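Local coordinates for protein putative HAD-hydrolase YfnB (Bacillus subtilis, PDB 3ED5) that is a putative hydrolase of the haloacid dehalogenase superfamily, probably acting as a 5'-nucleotidase, at residues D120-S129 / F144-E152. Sequence-based numbering, arbitrary orientation.
Sequences DLYIVTNGVS and FFKDIFVSE. With FMT (formic acid), chain C.
Tyr122 and Phe149 point to the same face of the sheet, and each has CG anti to its carbonyl carbon (chi1 -64° and -58°), which sets the rings beside each other. The ring planes differ by 25°, but the centroids are 5.7 Å apart and one ring hardly covers the other; Tyr122 CD1 meets Phe149 CE2 at 3.4 Å. Lys146 is bent at each torsion beyond CB. Its chain passes the tyrosine ring, and NZ donates to Tyr122 OH over 2.8 Å. Asp147 CB lies at the edge of that ring, in its plane. A phenylalanine at Tyr122 would lack the hydroxyl, and the Lys146 ammonium would probably lose this acceptor. On the opposite face of the sheet from Tyr122, Ile123 CD1 sits over one face of the Phe145 ring, 3.6 Å from its centroid, a CH-pi contact. Strands 120-125 and 147-150 run parallel, joined through helix 129-138 as a beta-alpha-beta unit of the Rossmann-like HAD core. Strand 147-150 is outermost; strand 9-12 flanks 120-125 on the other side. Ile123 N donates to Asp147 O (3.0 Å), and Phe149 N to Ile123 O (2.9 Å). At the strand end, Thr125 OG1 accepts from Gly127 N in an ST turn, close to Asp13, probably the catalytic nucleophile. Asn126 N donates a hydrogen bond to O2 of formic acid, probably from the crystallisation liquor. Glu152 OE1 takes the Ser129 N-H at 2.9 Å from above its carboxylate plane, and also salt-bridges Arg66.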
ATOM      1  N   ASP A 120     -12.920 -12.433  -7.984  1.00 32.03           N
ATOM      2  CA  ASP A 120     -12.223 -11.567  -8.930  1.00 32.68           C
ATOM      3  C   ASP A 120     -11.317 -10.654  -8.114  1.00 32.57           C
ATOM      4  O   ASP A 120     -11.782  -9.952  -7.195  1.00 33.96           O
ATOM      5  CB  ASP A 120     -13.220 -10.743  -9.735  1.00 32.39           C
ATOM      6  CG  ASP A 120     -14.099 -11.599 -10.611  1.00 36.61           C
ATOM      7  OD1 ASP A 120     -13.621 -12.638 -11.101  1.00 37.47           O
ATOM      8  OD2 ASP A 120     -15.269 -11.212 -10.813  1.00 39.62           O
ATOM      9  N   LEU A 121     -10.014 -10.674  -8.403  1.00 31.05           N
ATOM     10  CA  LEU A 121      -9.081  -9.892  -7.583  1.00 31.03           C
ATOM     11  C   LEU A 121      -8.564  -8.665  -8.330  1.00 30.23           C
ATOM     12  O   LEU A 121      -8.235  -8.751  -9.507  1.00 31.08           O
ATOM     13  CB  LEU A 121      -7.880 -10.764  -7.169  1.00 30.14           C
ATOM     14  CG  LEU A 121      -8.195 -12.156  -6.629  1.00 31.62           C
ATOM     15  CD1 LEU A 121      -6.905 -12.899  -6.241  1.00 32.56           C
ATOM     16  CD2 LEU A 121      -9.200 -12.114  -5.447  1.00 30.88           C
ATOM     17  N   TYR A 122      -8.476  -7.538  -7.632  1.00 29.13           N
ATOM     18  CA  TYR A 122      -7.930  -6.326  -8.218  1.00 29.54           C
ATOM     19  C   TYR A 122      -6.951  -5.709  -7.223  1.00 30.04           C
ATOM     20  O   TYR A 122      -7.070  -5.907  -6.013  1.00 32.67           O
ATOM     21  CB  TYR A 122      -8.985  -5.274  -8.474  1.00 29.85           C
ATOM     22  CG  TYR A 122      -9.987  -5.760  -9.498  1.00 30.55           C
ATOM     23  CD1 TYR A 122      -9.777  -5.502 -10.857  1.00 32.80           C
ATOM     24  CD2 TYR A 122     -11.092  -6.507  -9.107  1.00 36.63           C
ATOM     25  CE1 TYR A 122     -10.687  -5.969 -11.828  1.00 35.84           C
ATOM     26  CE2 TYR A 122     -12.028  -6.978 -10.087  1.00 34.95           C
ATOM     27  CZ  TYR A 122     -11.795  -6.701 -11.422  1.00 38.32           C
ATOM     28  OH  TYR A 122     -12.671  -7.131 -12.407  1.00 39.55           O
ATOM     29  N   ILE A 123      -6.041  -4.915  -7.762  1.00 30.41           N
ATOM     30  CA  ILE A 123      -5.106  -4.131  -6.925  1.00 30.96           C
ATOM     31  C   ILE A 123      -5.571  -2.663  -6.895  1.00 31.28           C
ATOM     32  O   ILE A 123      -5.955  -2.125  -7.935  1.00 31.37           O
ATOM     33  CB  ILE A 123      -3.660  -4.167  -7.474  1.00 31.91           C
ATOM     34  CG1 ILE A 123      -3.033  -5.573  -7.346  1.00 32.29           C
ATOM     35  CG2 ILE A 123      -2.781  -3.082  -6.755  1.00 32.76           C
ATOM     36  CD1 ILE A 123      -2.793  -6.009  -5.898  1.00 32.39           C
ATOM     37  N   VAL A 124      -5.532  -2.034  -5.705  1.00 31.42           N
ATOM     38  CA  VAL A 124      -5.827  -0.607  -5.552  1.00 30.62           C
ATOM     39  C   VAL A 124      -4.650  -0.001  -4.772  1.00 30.64           C
ATOM     40  O   VAL A 124      -4.412  -0.353  -3.611  1.00 31.96           O
ATOM     41  CB  VAL A 124      -7.222  -0.306  -4.906  1.00 31.50           C
ATOM     42  CG1 VAL A 124      -8.355  -0.716  -5.935  1.00 30.77           C
ATOM     43  CG2 VAL A 124      -7.399  -1.037  -3.523  1.00 33.97           C
ATOM     44  N   THR A 125      -3.896   0.835  -5.461  1.00 29.97           N
ATOM     45  CA  THR A 125      -2.645   1.347  -4.849  1.00 30.94           C
ATOM     46  C   THR A 125      -2.355   2.817  -5.182  1.00 31.39           C
ATOM     47  O   THR A 125      -2.631   3.281  -6.295  1.00 31.60           O
ATOM     48  CB  THR A 125      -1.425   0.414  -5.213  1.00 30.72           C
ATOM     49  OG1 THR A 125      -0.237   0.876  -4.505  1.00 33.02           O
ATOM     50  CG2 THR A 125      -1.127   0.452  -6.735  1.00 31.70           C
ATOM     51  N   ASN A 126      -1.767   3.534  -4.200  1.00 31.10           N
ATOM     52  CA  ASN A 126      -1.254   4.898  -4.413  1.00 32.75           C
ATOM     53  C   ASN A 126       0.262   4.868  -4.736  1.00 32.15           C
ATOM     54  O   ASN A 126       0.864   5.911  -5.001  1.00 32.69           O
ATOM     55  CB  ASN A 126      -1.405   5.736  -3.128  1.00 31.93           C
ATOM     56  CG  ASN A 126      -2.795   6.263  -2.930  1.00 33.97           C
ATOM     57  OD1 ASN A 126      -3.673   6.094  -3.795  1.00 33.23           O
ATOM     58  ND2 ASN A 126      -3.020   6.896  -1.794  1.00 31.24           N
ATOM     59  N   GLY A 127       0.858   3.680  -4.721  1.00 32.67           N
ATOM     60  CA  GLY A 127       2.297   3.530  -5.005  1.00 32.84           C
ATOM     61  C   GLY A 127       2.671   3.877  -6.436  1.00 33.39           C
ATOM     62  O   GLY A 127       1.862   3.819  -7.342  1.00 33.13           O
ATOM     63  N   VAL A 128       3.926   4.218  -6.657  1.00 32.07           N
ATOM     64  CA  VAL A 128       4.413   4.475  -8.013  1.00 33.19           C
ATOM     65  C   VAL A 128       4.131   3.265  -8.929  1.00 33.76           C
ATOM     66  O   VAL A 128       4.481   2.119  -8.579  1.00 33.83           O
ATOM     67  CB  VAL A 128       5.893   4.824  -7.982  1.00 34.06           C
ATOM     68  CG1 VAL A 128       6.475   4.939  -9.420  1.00 34.43           C
ATOM     69  CG2 VAL A 128       6.055   6.128  -7.194  1.00 34.61           C
ATOM     70  N   SER A 129       3.517   3.530 -10.091  1.00 32.18           N
ATOM     71  CA  SER A 129       3.049   2.426 -10.936  1.00 33.70           C
ATOM     72  C   SER A 129       4.189   1.459 -11.295  1.00 33.42           C
ATOM     73  O   SER A 129       4.071   0.250 -11.088  1.00 33.14           O
ATOM     74  CB  SER A 129       2.379   2.944 -12.217  1.00 33.64           C
ATOM     75  OG  SER A 129       1.797   1.821 -12.856  1.00 37.07           O
ATOM     76  N   PHE A 144      -2.308 -13.052 -10.875  1.00 33.35           N
ATOM     77  CA  PHE A 144      -3.524 -13.461 -10.180  1.00 32.96           C
ATOM     78  C   PHE A 144      -4.584 -12.363 -10.173  1.00 33.15           C
ATOM     79  O   PHE A 144      -5.723 -12.613  -9.776  1.00 33.34           O
ATOM     80  CB  PHE A 144      -3.208 -13.879  -8.724  1.00 33.14           C
ATOM     81  CG  PHE A 144      -2.341 -15.099  -8.618  1.00 34.75           C
ATOM     82  CD1 PHE A 144      -2.859 -16.369  -8.879  1.00 35.36           C
ATOM     83  CD2 PHE A 144      -1.015 -14.992  -8.237  1.00 35.41           C
ATOM     84  CE1 PHE A 144      -2.062 -17.521  -8.778  1.00 36.54           C
ATOM     85  CE2 PHE A 144      -0.197 -16.135  -8.143  1.00 36.84           C
ATOM     86  CZ  PHE A 144      -0.727 -17.408  -8.406  1.00 35.98           C
ATOM     87  N   PHE A 145      -4.200 -11.151 -10.574  1.00 33.55           N
ATOM     88  CA  PHE A 145      -5.114  -9.973 -10.558  1.00 33.12           C
ATOM     89  C   PHE A 145      -5.665  -9.638 -11.924  1.00 34.43           C
ATOM     90  O   PHE A 145      -4.940  -9.621 -12.929  1.00 35.24           O
ATOM     91  CB  PHE A 145      -4.385  -8.773  -9.948  1.00 32.88           C
ATOM     92  CG  PHE A 145      -3.987  -9.021  -8.528  1.00 32.36           C
ATOM     93  CD1 PHE A 145      -4.886  -8.768  -7.489  1.00 32.59           C
ATOM     94  CD2 PHE A 145      -2.740  -9.586  -8.225  1.00 33.33           C
ATOM     95  CE1 PHE A 145      -4.542  -9.049  -6.144  1.00 34.02           C
ATOM     96  CE2 PHE A 145      -2.361  -9.846  -6.855  1.00 32.84           C
ATOM     97  CZ  PHE A 145      -3.268  -9.589  -5.825  1.00 33.44           C
ATOM     98  N   LYS A 146      -6.978  -9.420 -11.967  1.00 34.86           N
ATOM     99  CA  LYS A 146      -7.670  -9.027 -13.183  1.00 35.83           C
ATOM    100  C   LYS A 146      -7.257  -7.653 -13.695  1.00 34.86           C
ATOM    101  O   LYS A 146      -7.197  -7.433 -14.905  1.00 34.30           O
ATOM    102  CB  LYS A 146      -9.164  -9.029 -12.931  1.00 36.56           C
ATOM    103  CG  LYS A 146      -9.732 -10.391 -12.596  1.00 41.79           C
ATOM    104  CD  LYS A 146     -10.328 -11.068 -13.770  1.00 49.64           C
ATOM    105  CE  LYS A 146     -11.844 -10.863 -13.825  1.00 54.66           C
ATOM    106  NZ  LYS A 146     -12.206  -9.406 -14.010  1.00 58.87           N
ATOM    107  N   ASP A 147      -6.983  -6.725 -12.780  1.00 34.64           N
ATOM    108  CA  ASP A 147      -6.500  -5.391 -13.136  1.00 34.66           C
ATOM    109  C   ASP A 147      -5.783  -4.745 -11.937  1.00 34.61           C
ATOM    110  O   ASP A 147      -5.913  -5.214 -10.792  1.00 34.76           O
ATOM    111  CB  ASP A 147      -7.657  -4.506 -13.633  1.00 34.97           C
ATOM    112  CG  ASP A 147      -7.232  -3.495 -14.681  1.00 37.51           C
ATOM    113  OD1 ASP A 147      -6.028  -3.109 -14.793  1.00 38.75           O
ATOM    114  OD2 ASP A 147      -8.146  -3.062 -15.410  1.00 39.75           O
ATOM    115  N   ILE A 148      -5.026  -3.695 -12.222  1.00 34.34           N
ATOM    116  CA  ILE A 148      -4.230  -2.953 -11.228  1.00 34.78           C
ATOM    117  C   ILE A 148      -4.566  -1.478 -11.422  1.00 35.20           C
ATOM    118  O   ILE A 148      -4.344  -0.928 -12.515  1.00 36.25           O
ATOM    119  CB  ILE A 148      -2.734  -3.238 -11.440  1.00 35.31           C
ATOM    120  CG1 ILE A 148      -2.490  -4.731 -11.203  1.00 37.12           C
ATOM    121  CG2 ILE A 148      -1.840  -2.371 -10.494  1.00 34.74           C
ATOM    122  CD1 ILE A 148      -1.106  -5.179 -11.525  1.00 41.78           C
ATOM    123  N   PHE A 149      -5.153  -0.861 -10.398  1.00 33.43           N
ATOM    124  CA  PHE A 149      -5.584   0.520 -10.477  1.00 33.53           C
ATOM    125  C   PHE A 149      -4.636   1.398  -9.671  1.00 33.38           C
ATOM    126  O   PHE A 149      -4.619   1.334  -8.442  1.00 32.55           O
ATOM    127  CB  PHE A 149      -6.997   0.678  -9.967  1.00 33.68           C
ATOM    128  CG  PHE A 149      -7.989  -0.172 -10.712  1.00 33.74           C
ATOM    129  CD1 PHE A 149      -8.347   0.139 -12.043  1.00 34.72           C
ATOM    130  CD2 PHE A 149      -8.549  -1.277 -10.106  1.00 35.89           C
ATOM    131  CE1 PHE A 149      -9.281  -0.648 -12.763  1.00 35.54           C
ATOM    132  CE2 PHE A 149      -9.504  -2.075 -10.816  1.00 32.17           C
ATOM    133  CZ  PHE A 149      -9.852  -1.748 -12.146  1.00 32.63           C
ATOM    134  N   VAL A 150      -3.893   2.227 -10.399  1.00 33.34           N
ATOM    135  CA  VAL A 150      -2.884   3.097  -9.782  1.00 34.36           C
ATOM    136  C   VAL A 150      -3.409   4.535  -9.695  1.00 34.38           C
ATOM    137  O   VAL A 150      -3.995   5.045 -10.664  1.00 33.16           O
ATOM    138  CB  VAL A 150      -1.540   2.984 -10.572  1.00 34.71           C
ATOM    139  CG1 VAL A 150      -1.040   1.523 -10.543  1.00 34.72           C
ATOM    140  CG2 VAL A 150      -1.653   3.453 -12.009  1.00 35.58           C
ATOM    141  N   SER A 151      -3.218   5.175  -8.544  1.00 33.06           N
ATOM    142  CA  SER A 151      -3.708   6.549  -8.313  1.00 33.41           C
ATOM    143  C   SER A 151      -3.305   7.513  -9.439  1.00 34.30           C
ATOM    144  O   SER A 151      -4.070   8.377  -9.837  1.00 34.61           O
ATOM    145  CB  SER A 151      -3.212   7.097  -6.946  1.00 34.51           C
ATOM    146  OG  SER A 151      -1.798   7.021  -6.862  1.00 34.89           O
ATOM    147  N   GLU A 152      -2.091   7.343  -9.965  1.00 34.70           N
ATOM    148  CA  GLU A 152      -1.516   8.323 -10.899  1.00 35.77           C
ATOM    149  C   GLU A 152      -2.260   8.407 -12.227  1.00 36.13           C
ATOM    150  O   GLU A 152      -2.132   9.385 -12.965  1.00 36.62           O
ATOM    151  CB  GLU A 152      -0.017   8.034 -11.114  1.00 35.57           C
ATOM    152  CG  GLU A 152       0.283   6.677 -11.773  1.00 36.03           C
ATOM    153  CD  GLU A 152       1.757   6.339 -11.713  1.00 38.27           C
ATOM    154  OE1 GLU A 152       2.284   6.095 -10.620  1.00 35.28           O
ATOM    155  OE2 GLU A 152       2.399   6.330 -12.770  1.00 41.36           O
TER
HETATM  156  C   FMT C 237      -1.893   3.231  -0.339  1.00 34.01           C
HETATM  157  O1  FMT C 237      -0.839   3.788  -0.088  1.00 35.58           O
HETATM  158  O2  FMT C 237      -2.055   2.749  -1.460  1.00 33.19           O
HETATM  159  O   HOH W   1      -8.524 -12.301 -10.256  1.00 35.96           O
HETATM  160  O   HOH W   2      -0.241   5.468  -8.263  1.00 43.34           O